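Side-chain contacts in cyclopenase asqI (Emericella nidulans, PDB 5YY3), which converts 4'-methoxycyclopenin into 4'-methoxyviridicatin with release of methyl isocyanate, a zinc-dependent ring contraction in aspoquinolone biosynthesis: residues 208-213 / 332-337; 214-219 / 600-605; 305-310 / 316-321; 354-359 / 394-399. All blocks are in the same frame, centred on the assembly; numbering follows the deposited sequence.

Contact 1. Residues 208-213 / 332-337; sequences DRHGEV and DAQYPS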
loop_
_atom_site.group_PDB
_atom_site.type_symbol
_atom_site.label_atom_id
_atom_site.label_comp_id
_atom_site.label_asym_id
_atom_site.label_seq_id
_atom_site.Cartn_x
_atom_site.Cartn_y
_atom_site.Cartn_z
ATOM N N ASP A 208 0.950 -47.900 11.217
ATOM C CA ASP A 208 1.590 -48.227 9.936
ATOM C C ASP A 208 1.924 -47.032 9.040
ATOM O O ASP A 208 2.834 -47.097 8.209
ATOM C CB ASP A 208 0.677 -49.166 9.134
ATOM C CG ASP A 208 0.682 -50.582 9.665
ATOM O OD1 ASP A 208 -0.287 -50.964 10.362
ATOM O OD2 ASP A 208 1.656 -51.314 9.381
ATOM N N ARG A 209 1.165 -45.953 9.191
ATOM C CA ARG A 209 1.081 -44.933 8.148
ATOM C C ARG A 209 1.771 -43.610 8.483
ATOM O O ARG A 209 1.203 -42.551 8.244
ATOM C CB ARG A 209 -0.398 -44.673 7.823
ATOM C CG ARG A 209 -1.166 -45.900 7.330
ATOM C CD ARG A 209 -0.640 -46.383 5.970
ATOM N NE ARG A 209 -1.221 -47.666 5.557
ATOM C CZ ARG A 209 -1.121 -48.181 4.330
ATOM N NH1 ARG A 209 -0.462 -47.525 3.378
ATOM N NH2 ARG A 209 -1.679 -49.355 4.046
ATOM N N HIS A 210 2.982 -43.671 9.033
ATOM C CA HIS A 210 3.741 -42.458 9.374
ATOM C C HIS A 210 3.886 -41.515 8.183
ATOM O O HIS A 210 3.716 -40.307 8.312
ATOM C CB HIS A 210 5.148 -42.796 9.895
ATOM C CG HIS A 210 5.211 -43.127 11.355
ATOM N ND1 HIS A 210 5.439 -42.172 12.325
ATOM C CD2 HIS A 210 5.114 -44.310 12.004
ATOM C CE1 HIS A 210 5.460 -42.752 13.512
ATOM N NE2 HIS A 210 5.270 -44.048 13.347
ATOM N N GLY A 211 4.200 -42.080 7.023
ATOM C CA GLY A 211 4.516 -41.288 5.853
ATOM C C GLY A 211 3.295 -40.602 5.294
ATOM O O GLY A 211 3.364 -39.471 4.823
ATOM N N GLU A 212 2.175 -41.304 5.348
ATOM C CA GLU A 212 0.893 -40.784 4.898
ATOM C C GLU A 212 0.443 -39.606 5.740
ATOM O O GLU A 212 0.050 -38.569 5.222
ATOM C CB GLU A 212 -0.151 -41.883 4.963
ATOM C CG GLU A 212 -1.201 -41.785 3.912
ATOM C CD GLU A 212 -2.190 -42.902 4.036
ATOM O OE1 GLU A 212 -3.126 -42.772 4.860
ATOM O OE2 GLU A 212 -1.998 -43.920 3.336
ATOM N N VAL A 213 0.502 -39.796 7.052
ATOM C CA VAL A 213 0.212 -38.759 8.028
ATOM C C VAL A 213 1.139 -37.530 7.924
ATOM O O VAL A 213 0.677 -36.389 7.953
ATOM C CB VAL A 213 0.301 -39.355 9.438
ATOM C CG1 VAL A 213 0.395 -38.276 10.481
ATOM C CG2 VAL A 213 -0.904 -40.257 9.693
ATOM N N ASP A 332 10.968 -38.553 5.154
ATOM C CA ASP A 332 11.236 -38.410 6.580
ATOM C C ASP A 332 12.175 -39.502 7.102
ATOM O O ASP A 332 12.291 -39.690 8.317
ATOM C CB ASP A 332 9.920 -38.417 7.354
ATOM C CG ASP A 332 10.071 -37.936 8.786
ATOM O OD1 ASP A 332 10.599 -36.817 9.003
ATOM O OD2 ASP A 332 9.655 -38.681 9.701
ATOM N N ALA A 333 12.847 -40.200 6.178
ATOM C CA ALA A 333 13.845 -41.258 6.487
ATOM C C ALA A 333 13.349 -42.325 7.457
ATOM O O ALA A 333 14.061 -42.746 8.370
ATOM C CB ALA A 333 15.125 -40.652 7.036
ATOM N N GLN A 334 12.132 -42.785 7.245
ATOM C CA GLN A 334 11.604 -43.869 8.066
ATOM C C GLN A 334 11.861 -45.237 7.495
ATOM O O GLN A 334 10.959 -46.031 7.323
ATOM C CB GLN A 334 10.132 -43.625 8.291
ATOM C CG GLN A 334 10.091 -42.314 8.936
ATOM C CD GLN A 334 8.774 -41.990 9.461
ATOM O OE1 GLN A 334 7.766 -42.014 8.745
ATOM N NE2 GLN A 334 8.748 -41.643 10.733
ATOM N N TYR A 335 13.127 -45.488 7.211
ATOM C CA TYR A 335 13.525 -46.741 6.613
ATOM C C TYR A 335 13.260 -47.964 7.513
ATOM O O TYR A 335 12.880 -49.004 6.995
ATOM C CB TYR A 335 14.988 -46.660 6.202
ATOM C CG TYR A 335 15.264 -45.555 5.189
ATOM C CD1 TYR A 335 14.836 -45.679 3.873
ATOM C CD2 TYR A 335 15.951 -44.390 5.549
ATOM C CE1 TYR A 335 15.086 -44.694 2.936
ATOM C CE2 TYR A 335 16.209 -43.391 4.611
ATOM C CZ TYR A 335 15.768 -43.557 3.308
ATOM O OH TYR A 335 16.006 -42.593 2.361
ATOM N N PRO A 336 13.419 -47.849 8.850
ATOM C CA PRO A 336 13.044 -49.031 9.645
ATOM C C PRO A 336 11.575 -49.460 9.486
ATOM O O PRO A 336 11.297 -50.645 9.310
ATOM C CB PRO A 336 13.325 -48.584 11.085
ATOM C CG PRO A 336 14.433 -47.609 10.947
ATOM C CD PRO A 336 14.157 -46.863 9.665
ATOM N N SER A 337 10.650 -48.510 9.522
ATOM C CA SER A 337 9.230 -48.827 9.373
ATOM C C SER A 337 8.902 -49.325 7.965
ATOM O O SER A 337 8.284 -50.377 7.788
ATOM C CB SER A 337 8.377 -47.604 9.709
ATOM O OG SER A 337 7.031 -47.976 9.953
#
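The amide oxygen OE1 of Gln334 meets the start of helix 210-231 at two points, in a tight, non-bonded approach to His210 CB at 3.0 Å and more loosely near Gly211 N at 4.0 Å. Neither approach amounts to a conventional bond. Both rest on the Gln334 chain, which, with chi2 extended (-170°), carries the amide across to His210. There it stands nearly perpendicular to the imidazole, with Gln334 NE2 lying obliquely about the ring, 3.7 Å from His210 ND1. Elsewhere the imidazole meets Phe207 and Tyr193 in edge-to-face pairs, and Tyr193 also touches the Gln334 side chain and hydrogen-bonds Asp332 OD2. The corner that carries the amide is sharply folded. Ala333, with positive phi, is the C-prime residue there. The arrangement is thus a Schellman motif closing helix 323-331, followed at once by Gln334 as N-cap of helix 335-339, and laid against the N-terminal turn of a helix that supplies a zinc ligand.

Contact 2. Residues 214-219 / 600-605; sequences FLYVHS and RGMGYP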
loop_
_atom_site.group_PDB
_atom_site.type_symbol
_atom_site.label_atom_id
_atom_site.label_comp_id
_atom_site.label_asym_id
_atom_site.label_seq_id
_atom_site.Cartn_x
_atom_site.Cartn_y
_atom_site.Cartn_z
ATOM N N PHE A 214 2.441 -37.776 7.826
ATOM C CA PHE A 214 3.444 -36.733 7.645
ATOM C C PHE A 214 3.074 -35.812 6.480
ATOM O O PHE A 214 2.967 -34.603 6.643
ATOM C CB PHE A 214 4.825 -37.382 7.426
ATOM C CG PHE A 214 5.887 -36.439 6.937
ATOM C CD1 PHE A 214 6.568 -35.622 7.820
ATOM C CD2 PHE A 214 6.226 -36.390 5.595
ATOM C CE1 PHE A 214 7.554 -34.755 7.370
ATOM C CE2 PHE A 214 7.214 -35.521 5.145
ATOM C CZ PHE A 214 7.874 -34.706 6.034
ATOM N N LEU A 215 2.852 -36.399 5.313
ATOM C CA LEU A 215 2.552 -35.647 4.103
ATOM C C LEU A 215 1.204 -34.926 4.187
ATOM O O LEU A 215 1.068 -33.767 3.780
ATOM C CB LEU A 215 2.570 -36.600 2.906
ATOM C CG LEU A 215 3.406 -36.223 1.686
ATOM C CD1 LEU A 215 4.725 -35.567 2.087
ATOM C CD2 LEU A 215 3.656 -37.474 0.835
ATOM N N TYR A 216 0.204 -35.624 4.717
ATOM C CA TYR A 216 -1.140 -35.075 4.820
ATOM C C TYR A 216 -1.247 -33.876 5.772
ATOM O O TYR A 216 -1.857 -32.853 5.437
ATOM C CB TYR A 216 -2.103 -36.154 5.272
ATOM C CG TYR A 216 -3.469 -35.608 5.562
ATOM C CD1 TYR A 216 -4.299 -35.215 4.527
ATOM C CD2 TYR A 216 -3.923 -35.458 6.869
ATOM C CE1 TYR A 216 -5.531 -34.711 4.775
ATOM C CE2 TYR A 216 -5.174 -34.953 7.129
ATOM C CZ TYR A 216 -5.978 -34.592 6.069
ATOM O OH TYR A 216 -7.232 -34.079 6.276
ATOM N N VAL A 217 -0.672 -34.006 6.961
ATOM C CA VAL A 217 -0.694 -32.930 7.939
ATOM C C VAL A 217 -0.002 -31.687 7.388
ATOM O O VAL A 217 -0.545 -30.578 7.447
ATOM C CB VAL A 217 -0.016 -33.361 9.245
ATOM C CG1 VAL A 217 0.220 -32.171 10.151
ATOM C CG2 VAL A 217 -0.859 -34.429 9.942
ATOM N N HIS A 218 1.182 -31.875 6.816
ATOM C CA HIS A 218 1.900 -30.752 6.243
ATOM C C HIS A 218 1.199 -30.157 5.024
ATOM O O HIS A 218 1.200 -28.939 4.850
ATOM C CB HIS A 218 3.324 -31.164 5.895
ATOM C CG HIS A 218 4.195 -31.307 7.095
ATOM N ND1 HIS A 218 4.306 -32.491 7.795
ATOM C CD2 HIS A 218 4.949 -30.401 7.760
ATOM C CE1 HIS A 218 5.120 -32.314 8.822
ATOM N NE2 HIS A 218 5.528 -31.058 8.821
ATOM N N SER A 219 0.602 -30.994 4.183
ATOM C CA SER A 219 -0.133 -30.467 3.028
ATOM C C SER A 219 -1.395 -29.732 3.453
ATOM O O SER A 219 -1.817 -28.765 2.827
ATOM C CB SER A 219 -0.516 -31.577 2.056
ATOM O OG SER A 219 -1.310 -31.038 1.012
ATOM N N ARG A 600 -9.584 -45.155 4.197
ATOM C CA ARG A 600 -9.481 -44.566 2.857
ATOM C C ARG A 600 -8.205 -43.765 2.610
ATOM O O ARG A 600 -7.910 -43.394 1.468
ATOM C CB ARG A 600 -10.683 -43.660 2.595
ATOM C CG ARG A 600 -11.967 -44.402 2.367
ATOM C CD ARG A 600 -11.825 -45.303 1.159
ATOM N NE ARG A 600 -12.610 -46.519 1.332
ATOM C CZ ARG A 600 -12.097 -47.704 1.641
ATOM N NH1 ARG A 600 -10.779 -47.852 1.789
ATOM N NH2 ARG A 600 -12.909 -48.745 1.785
ATOM N N GLY A 601 -7.449 -43.493 3.664
ATOM C CA GLY A 601 -6.266 -42.665 3.529
ATOM C C GLY A 601 -6.624 -41.253 3.947
ATOM O O GLY A 601 -7.710 -40.768 3.611
ATOM N N MET A 602 -5.737 -40.601 4.691
ATOM C CA MET A 602 -6.051 -39.284 5.229
ATOM C C MET A 602 -6.324 -38.267 4.114
ATOM O O MET A 602 -5.629 -38.211 3.107
ATOM C CB MET A 602 -4.923 -38.795 6.135
ATOM C CG MET A 602 -4.825 -39.523 7.490
ATOM S SD MET A 602 -6.174 -39.356 8.717
ATOM C CE MET A 602 -6.998 -37.792 8.335
ATOM N N GLY A 603 -7.383 -37.491 4.276
ATOM C CA GLY A 603 -7.730 -36.485 3.291
ATOM C C GLY A 603 -8.508 -36.980 2.097
ATOM O O GLY A 603 -8.734 -36.221 1.155
ATOM N N TYR A 604 -8.928 -38.243 2.137
ATOM C CA TYR A 604 -9.786 -38.811 1.094
ATOM C C TYR A 604 -11.051 -37.984 0.938
ATOM O O TYR A 604 -11.686 -37.635 1.934
ATOM C CB TYR A 604 -10.151 -40.253 1.432
ATOM C CG TYR A 604 -10.970 -40.943 0.367
ATOM C CD1 TYR A 604 -10.348 -41.573 -0.707
ATOM C CD2 TYR A 604 -12.361 -40.965 0.429
ATOM C CE1 TYR A 604 -11.082 -42.205 -1.694
ATOM C CE2 TYR A 604 -13.108 -41.599 -0.563
ATOM C CZ TYR A 604 -12.455 -42.222 -1.621
ATOM O OH TYR A 604 -13.174 -42.869 -2.610
ATOM N N PRO A 605 -11.467 -37.716 -0.304
ATOM C CA PRO A 605 -10.962 -38.222 -1.585
ATOM C C PRO A 605 -10.011 -37.278 -2.319
ATOM O O PRO A 605 -9.732 -37.472 -3.504
ATOM C CB PRO A 605 -12.244 -38.398 -2.392
ATOM C CG PRO A 605 -13.091 -37.223 -1.942
ATOM C CD PRO A 605 -12.730 -36.970 -0.484
#
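Tyr216 projects from helix 210-231 toward Met602, and its side chain lies against the loop from CB outward. At the root, Tyr216 CB has Met602 CB as its neighbour at 4.0 Å. One atom further, Tyr216 CG approaches that same methylene to 3.5 Å, the start of a CH-pi contact in which Met602 CB sits over one ring face, 3.7 Å from the Tyr216 ring centroid. Along one flank, Tyr216 CD1 faces the backbone, 3.6 Å from Met602 O. Along the other, Tyr216 CD2 lies under Met602 CB, and Tyr216 CE2 meets the methyl Met602 CE at 3.6 Å. Bends at chi2 and chi3 fold the methionine chain back to bring that methyl there, while Met602 SD stands obliquely to the ring in a Met-aromatic contact, 5.4 Å from the centroid. Toward the tip, Tyr216 CZ comes to 3.7 Å from Gly603 N, and OH ends beside Gly603. Met602 and Gly603 are the central residues of a type II turn from Gly601 to Tyr604. On another side of the helix, Phe214 O accepts both His218 N and, at 2.8 Å, His218 ND1, from opposite faces of its plane; this helps to fix the imidazole's rotation and is consistent with NE2 facing the zinc. The whole is a joint in the hemocyanin-type fold between helix 210-231, which carries the zinc ligand His218, and a loop of the Ig-like domain.

Contact 3. Residues 305-310 / 316-321; sequences GQFETT and LVLTRD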
loop_
_atom_site.group_PDB
_atom_site.type_symbol
_atom_site.label_atom_id
_atom_site.label_comp_id
_atom_site.label_asym_id
_atom_site.label_seq_id
_atom_site.Cartn_x
_atom_site.Cartn_y
_atom_site.Cartn_z
ATOM N N GLY A 305 8.043 -44.916 -10.810
ATOM C CA GLY A 305 7.082 -45.749 -10.105
ATOM C C GLY A 305 7.685 -46.800 -9.193
ATOM O O GLY A 305 6.974 -47.705 -8.773
ATOM N N GLN A 306 8.984 -46.689 -8.900
ATOM C CA GLN A 306 9.683 -47.596 -7.977
ATOM C C GLN A 306 10.671 -46.829 -7.122
ATOM O O GLN A 306 11.273 -45.868 -7.594
ATOM C CB GLN A 306 10.493 -48.689 -8.711
ATOM C CG GLN A 306 9.977 -49.177 -10.048
ATOM C CD GLN A 306 11.089 -49.762 -10.924
ATOM O OE1 GLN A 306 12.284 -49.647 -10.612
ATOM N NE2 GLN A 306 10.695 -50.365 -12.037
ATOM N N PHE A 307 10.896 -47.283 -5.893
ATOM C CA PHE A 307 12.085 -46.859 -5.155
ATOM C C PHE A 307 13.107 -48.008 -5.117
ATOM O O PHE A 307 12.787 -49.121 -4.693
ATOM C CB PHE A 307 11.730 -46.400 -3.733
ATOM C CG PHE A 307 11.173 -44.992 -3.665
ATOM C CD1 PHE A 307 12.015 -43.907 -3.500
ATOM C CD2 PHE A 307 9.812 -44.759 -3.791
ATOM C CE1 PHE A 307 11.518 -42.624 -3.445
ATOM C CE2 PHE A 307 9.303 -43.474 -3.734
ATOM C CZ PHE A 307 10.156 -42.405 -3.564
ATOM N N GLU A 308 14.332 -47.731 -5.563
ATOM C CA GLU A 308 15.376 -48.748 -5.617
ATOM C C GLU A 308 15.727 -49.273 -4.237
ATOM O O GLU A 308 15.798 -48.532 -3.252
ATOM C CB GLU A 308 16.645 -48.218 -6.300
ATOM C CG GLU A 308 16.478 -47.941 -7.791
ATOM C CD GLU A 308 15.822 -49.087 -8.536
ATOM O OE1 GLU A 308 16.277 -50.245 -8.383
ATOM O OE2 GLU A 308 14.836 -48.833 -9.271
ATOM N N THR A 309 15.946 -50.579 -4.204
ATOM C CA THR A 309 16.302 -51.309 -3.007
ATOM C C THR A 309 17.822 -51.537 -3.063
ATOM O O THR A 309 18.458 -51.302 -4.092
ATOM C CB THR A 309 15.460 -52.633 -2.930
ATOM O OG1 THR A 309 14.147 -52.332 -2.430
ATOM C CG2 THR A 309 16.078 -53.710 -2.042
ATOM N N THR A 310 18.404 -51.929 -1.938
ATOM C CA THR A 310 19.798 -52.347 -1.865
ATOM C C THR A 310 20.128 -53.553 -2.775
ATOM O O THR A 310 21.295 -53.786 -3.108
ATOM C CB THR A 310 20.161 -52.691 -0.400
ATOM O OG1 THR A 310 21.573 -52.588 -0.210
ATOM C CG2 THR A 310 19.658 -54.093 -0.022
ATOM N N LEU A 316 11.096 -51.510 -4.698
ATOM C CA LEU A 316 9.748 -51.386 -4.170
ATOM C C LEU A 316 8.861 -50.712 -5.210
ATOM O O LEU A 316 9.094 -49.558 -5.581
ATOM C CB LEU A 316 9.705 -50.596 -2.877
ATOM C CG LEU A 316 8.214 -50.261 -2.700
ATOM C CD1 LEU A 316 7.434 -51.354 -1.952
ATOM C CD2 LEU A 316 7.971 -48.873 -2.137
ATOM N N VAL A 317 7.849 -51.425 -5.688
ATOM C CA VAL A 317 6.951 -50.867 -6.683
ATOM C C VAL A 317 5.864 -50.026 -6.026
ATOM O O VAL A 317 5.139 -50.495 -5.146
ATOM C CB VAL A 317 6.310 -51.966 -7.537
ATOM C CG1 VAL A 317 5.305 -51.375 -8.517
ATOM C CG2 VAL A 317 7.386 -52.731 -8.284
ATOM N N LEU A 318 5.767 -48.770 -6.446
ATOM C CA LEU A 318 4.707 -47.895 -5.961
ATOM C C LEU A 318 3.362 -48.354 -6.501
ATOM O O LEU A 318 3.265 -48.836 -7.638
ATOM C CB LEU A 318 4.975 -46.439 -6.354
ATOM C CG LEU A 318 6.080 -45.808 -5.514
ATOM C CD1 LEU A 318 6.418 -44.415 -6.026
ATOM C CD2 LEU A 318 5.660 -45.770 -4.046
ATOM N N THR A 319 2.337 -48.205 -5.660
ATOM C CA THR A 319 0.958 -48.510 -6.006
ATOM C C THR A 319 0.059 -47.372 -5.532
ATOM O O THR A 319 0.442 -46.601 -4.651
ATOM C CB THR A 319 0.489 -49.828 -5.360
ATOM O OG1 THR A 319 0.396 -49.658 -3.935
ATOM C CG2 THR A 319 1.457 -50.960 -5.673
ATOM N N ARG A 320 -1.135 -47.278 -6.112
ATOM C CA ARG A 320 -2.153 -46.341 -5.648
ATOM C C ARG A 320 -2.273 -46.354 -4.124
ATOM O O ARG A 320 -2.332 -45.309 -3.472
ATOM C CB ARG A 320 -3.494 -46.678 -6.284
ATOM C CG ARG A 320 -4.648 -45.777 -5.863
ATOM C CD ARG A 320 -5.948 -46.272 -6.478
ATOM N NE ARG A 320 -6.093 -47.727 -6.360
ATOM C CZ ARG A 320 -7.031 -48.436 -6.978
ATOM N NH1 ARG A 320 -7.903 -47.825 -7.768
ATOM N NH2 ARG A 320 -7.099 -49.753 -6.810
ATOM N N ASP A 321 -2.255 -47.551 -3.556
ATOM C CA ASP A 321 -2.426 -47.720 -2.126
ATOM C C ASP A 321 -1.248 -47.261 -1.275
ATOM O O ASP A 321 -1.450 -46.705 -0.193
ATOM C CB ASP A 321 -2.715 -49.184 -1.813
ATOM C CG ASP A 321 -3.225 -49.380 -0.406
ATOM O OD1 ASP A 321 -2.401 -49.588 0.521
ATOM O OD2 ASP A 321 -4.457 -49.291 -0.224
HETATM O O HOH W 1 4.210 -48.093 -10.098
#
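Backbone hydrogen bonds come first where Phe307 and Leu316 face each other as the hydrogen-bonded pair of a short antiparallel hairpin. Phe307 N donates to Leu316 O at 2.9 Å, and Leu316 N returns a bond of like length to Phe307 O. One residue pair beyond Gln306 and Val317, the non-hydrogen-bonded pair, Leu318 N donates to Gly305 O at 2.8 Å. A water donates to both Gly305 O and Leu318 O, its oxygen 2.7 Å from Leu318 O. Weaker still, Gln306 CA makes a bent C-H...O contact with Leu316 O at 3.2 Å. The apolar side-chain pair is Phe307 with Leu318: Leu318 CD1 lies obliquely about the ring, 3.8 Å from Phe307 CE2, while Leu318 CB rests against Gly305. That aromatic ring also meets Tyr352 edge-to-face. Gly305, the positive-phi C-prime residue of a Schellman motif, ends helix 288-304 and leads directly into the strand. Such chemistry implies a division of labour: peptide groups set the register, while Phe307, Leu316 and Leu318 pack the hairpin onto helices 288-304 and 323-331.

Contact 4. Residues 354-359 / 394-399; sequences NLHNYG and WRWYKH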
loop_
_atom_site.group_PDB
_atom_site.type_symbol
_atom_site.label_atom_id
_atom_site.label_comp_id
_atom_site.label_asym_id
_atom_site.label_seq_id
_atom_site.Cartn_x
_atom_site.Cartn_y
_atom_site.Cartn_z
ATOM N N ASN A 354 17.860 -38.558 3.735
ATOM C CA ASN A 354 16.949 -38.022 4.748
ATOM C C ASN A 354 16.609 -36.560 4.444
ATOM O O ASN A 354 16.996 -35.655 5.189
ATOM C CB ASN A 354 17.577 -38.137 6.149
ATOM C CG ASN A 354 16.601 -37.786 7.251
ATOM O OD1 ASN A 354 15.422 -37.545 6.986
ATOM N ND2 ASN A 354 17.069 -37.790 8.494
ATOM N N LEU A 355 15.891 -36.330 3.346
ATOM C CA LEU A 355 15.738 -34.976 2.800
ATOM C C LEU A 355 14.988 -33.990 3.706
ATOM O O LEU A 355 15.390 -32.832 3.815
ATOM C CB LEU A 355 15.031 -35.042 1.444
ATOM C CG LEU A 355 14.892 -33.739 0.669
ATOM C CD1 LEU A 355 16.244 -33.062 0.550
ATOM C CD2 LEU A 355 14.321 -34.019 -0.698
ATOM N N HIS A 356 13.899 -34.428 4.336
ATOM C CA HIS A 356 13.087 -33.526 5.147
ATOM C C HIS A 356 13.885 -32.985 6.320
ATOM O O HIS A 356 13.954 -31.771 6.533
ATOM C CB HIS A 356 11.821 -34.218 5.670
ATOM C CG HIS A 356 11.120 -33.449 6.751
ATOM N ND1 HIS A 356 10.650 -32.165 6.564
ATOM C CD2 HIS A 356 10.833 -33.771 8.037
ATOM C CE1 HIS A 356 10.094 -31.733 7.686
ATOM N NE2 HIS A 356 10.191 -32.691 8.593
ATOM N N ASN A 357 14.499 -33.882 7.082
ATOM C CA ASN A 357 15.164 -33.460 8.315
ATOM C C ASN A 357 16.514 -32.770 8.067
ATOM O O ASN A 357 16.897 -31.866 8.806
ATOM C CB ASN A 357 15.325 -34.657 9.257
ATOM C CG ASN A 357 13.980 -35.217 9.716
ATOM O OD1 ASN A 357 13.370 -34.713 10.665
ATOM N ND2 ASN A 357 13.510 -36.256 9.040
ATOM N N TYR A 358 17.238 -33.161 7.026
ATOM C CA TYR A 358 18.449 -32.407 6.705
ATOM C C TYR A 358 18.067 -31.058 6.115
ATOM O O TYR A 358 18.778 -30.056 6.305
ATOM C CB TYR A 358 19.359 -33.179 5.749
ATOM C CG TYR A 358 20.246 -34.166 6.455
ATOM C CD1 TYR A 358 21.143 -33.743 7.427
ATOM C CD2 TYR A 358 20.209 -35.521 6.137
ATOM C CE1 TYR A 358 21.976 -34.644 8.075
ATOM C CE2 TYR A 358 21.037 -36.427 6.778
ATOM C CZ TYR A 358 21.920 -35.977 7.744
ATOM O OH TYR A 358 22.737 -36.871 8.394
ATOM N N GLY A 359 16.941 -31.024 5.410
ATOM C CA GLY A 359 16.420 -29.766 4.892
ATOM C C GLY A 359 16.130 -28.749 5.983
ATOM O O GLY A 359 16.538 -27.581 5.880
ATOM N N TRP A 394 7.306 -22.544 5.947
ATOM C CA TRP A 394 6.099 -22.704 5.150
ATOM C C TRP A 394 6.517 -22.921 3.721
ATOM O O TRP A 394 5.849 -23.643 2.984
ATOM C CB TRP A 394 5.152 -21.498 5.314
ATOM C CG TRP A 394 4.515 -21.556 6.663
ATOM C CD1 TRP A 394 4.946 -20.942 7.798
ATOM C CD2 TRP A 394 3.389 -22.362 7.043
ATOM N NE1 TRP A 394 4.133 -21.278 8.859
ATOM C CE2 TRP A 394 3.168 -22.150 8.418
ATOM C CE3 TRP A 394 2.531 -23.224 6.347
ATOM C CZ2 TRP A 394 2.130 -22.771 9.110
ATOM C CZ3 TRP A 394 1.504 -23.833 7.030
ATOM C CH2 TRP A 394 1.305 -23.599 8.401
ATOM N N ARG A 395 7.659 -22.354 3.338
ATOM C CA ARG A 395 8.161 -22.588 1.988
ATOM C C ARG A 395 8.684 -24.030 1.878
ATOM O O ARG A 395 8.523 -24.678 0.841
ATOM C CB ARG A 395 9.237 -21.559 1.610
ATOM C CG ARG A 395 8.726 -20.099 1.654
ATOM C CD ARG A 395 9.650 -19.131 0.880
ATOM N NE ARG A 395 9.999 -19.755 -0.383
ATOM C CZ ARG A 395 10.977 -19.355 -1.180
ATOM N NH1 ARG A 395 11.707 -18.284 -0.859
ATOM N NH2 ARG A 395 11.217 -20.036 -2.302
ATOM N N TRP A 396 9.272 -24.547 2.954
ATOM C CA TRP A 396 9.655 -25.952 2.967
ATOM C C TRP A 396 8.415 -26.869 3.003
ATOM O O TRP A 396 8.346 -27.845 2.244
ATOM C CB TRP A 396 10.588 -26.258 4.149
ATOM C CG TRP A 396 11.099 -27.685 4.135
ATOM C CD1 TRP A 396 10.689 -28.703 4.940
ATOM C CD2 TRP A 396 12.099 -28.240 3.263
ATOM N NE1 TRP A 396 11.371 -29.858 4.630
ATOM C CE2 TRP A 396 12.246 -29.600 3.599
ATOM C CE3 TRP A 396 12.875 -27.724 2.218
ATOM C CZ2 TRP A 396 13.138 -30.451 2.946
ATOM C CZ3 TRP A 396 13.766 -28.564 1.570
ATOM C CH2 TRP A 396 13.893 -29.915 1.938
ATOM N N TYR A 397 7.440 -26.569 3.865
ATOM C CA TYR A 397 6.211 -27.381 3.908
ATOM C C TYR A 397 5.544 -27.443 2.530
ATOM O O TYR A 397 5.040 -28.492 2.132
ATOM C CB TYR A 397 5.203 -26.842 4.924
ATOM C CG TYR A 397 5.678 -26.735 6.367
ATOM C CD1 TYR A 397 6.714 -27.529 6.860
ATOM C CD2 TYR A 397 5.085 -25.822 7.233
ATOM C CE1 TYR A 397 7.135 -27.417 8.197
ATOM C CE2 TYR A 397 5.498 -25.701 8.559
ATOM C CZ TYR A 397 6.522 -26.500 9.036
ATOM O OH TYR A 397 6.921 -26.367 10.349
ATOM N N LYS A 398 5.550 -26.342 1.782
ATOM C CA LYS A 398 4.924 -26.407 0.460
ATOM C C LYS A 398 5.783 -27.238 -0.500
ATOM O O LYS A 398 5.252 -27.853 -1.424
ATOM C CB LYS A 398 4.658 -25.018 -0.133
ATOM C CG LYS A 398 3.867 -25.111 -1.448
ATOM C CD LYS A 398 3.225 -23.798 -1.853
ATOM C CE LYS A 398 2.703 -23.857 -3.291
ATOM N NZ LYS A 398 2.186 -22.521 -3.767
ATOM N N HIS A 399 7.098 -27.285 -0.267
ATOM C CA HIS A 399 7.960 -28.198 -1.027
ATOM C C HIS A 399 7.607 -29.647 -0.732
ATOM O O HIS A 399 7.456 -30.435 -1.655
ATOM C CB HIS A 399 9.439 -27.968 -0.720
ATOM C CG HIS A 399 10.354 -28.942 -1.400
ATOM N ND1 HIS A 399 10.365 -29.131 -2.768
ATOM C CD2 HIS A 399 11.303 -29.771 -0.901
ATOM C CE1 HIS A 399 11.273 -30.033 -3.082
ATOM N NE2 HIS A 399 11.858 -30.437 -1.968
#
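Trp396 and His356 each hold CG anti to the backbone N (chi1 -175° and 167°), which carries the Trp396 indole across the gap between the helices and sets the His356 imidazole beside its own helix, with ND1 turned to the indole. Segments 355-359 and 394-399 run nearly antiparallel with axes 11.5 Å apart, part of the helical metal-binding domain of the tyrosinase and hemocyanin family, and the indole spans that wide gap. Trp396 NE1 donates to His356 ND1 at 3.1 Å. The acceptor lies in the indole plane, but the donor stands somewhat out of the imidazole plane. The rings meet rim to rim, neither over the face of the other, with their planes 25° apart. This bond ties down the rotation of the imidazole and satisfies a buried indole N-H. The indole is also sandwiched: Gly359 CA makes a CH-pi contact over one face, 4.2 Å from the centroid of the six-membered ring, and His399 CD2 covers the opposite face near its rim. His399 is itself held by Asn241 and Tyr243. At the far end of the indole, Trp396 CH2 meets Leu355 CG at 4.2 Å, while Trp396 CZ2 comes to 3.4 Å from the backbone oxygen Leu355 O.

Contact 4 lies closest to the zinc site: the side chain of His356 is about 5 Å from that of His218 and about 6 Å from that of His190. Contact 1 is a shell further out, the His210 side chain about 10 Å from that of His190, and contact 2 shares the helix that carries His218. Through that helix contacts 1 and 2 are joined, Glu212 OE1 being a weak acceptor for Met602 N. Contact 4 packs on it too, with Phe214 CE1 3.5 Å from His356 CD2. Asp332 OD1 links contacts 1 and 4 through Asn357 ND2 at 3.0 Å, probably a hydrogen bond. Contact 3 lies away from the zinc site and touches contact 1 through the long, weak Asp321-Arg209 ion pair.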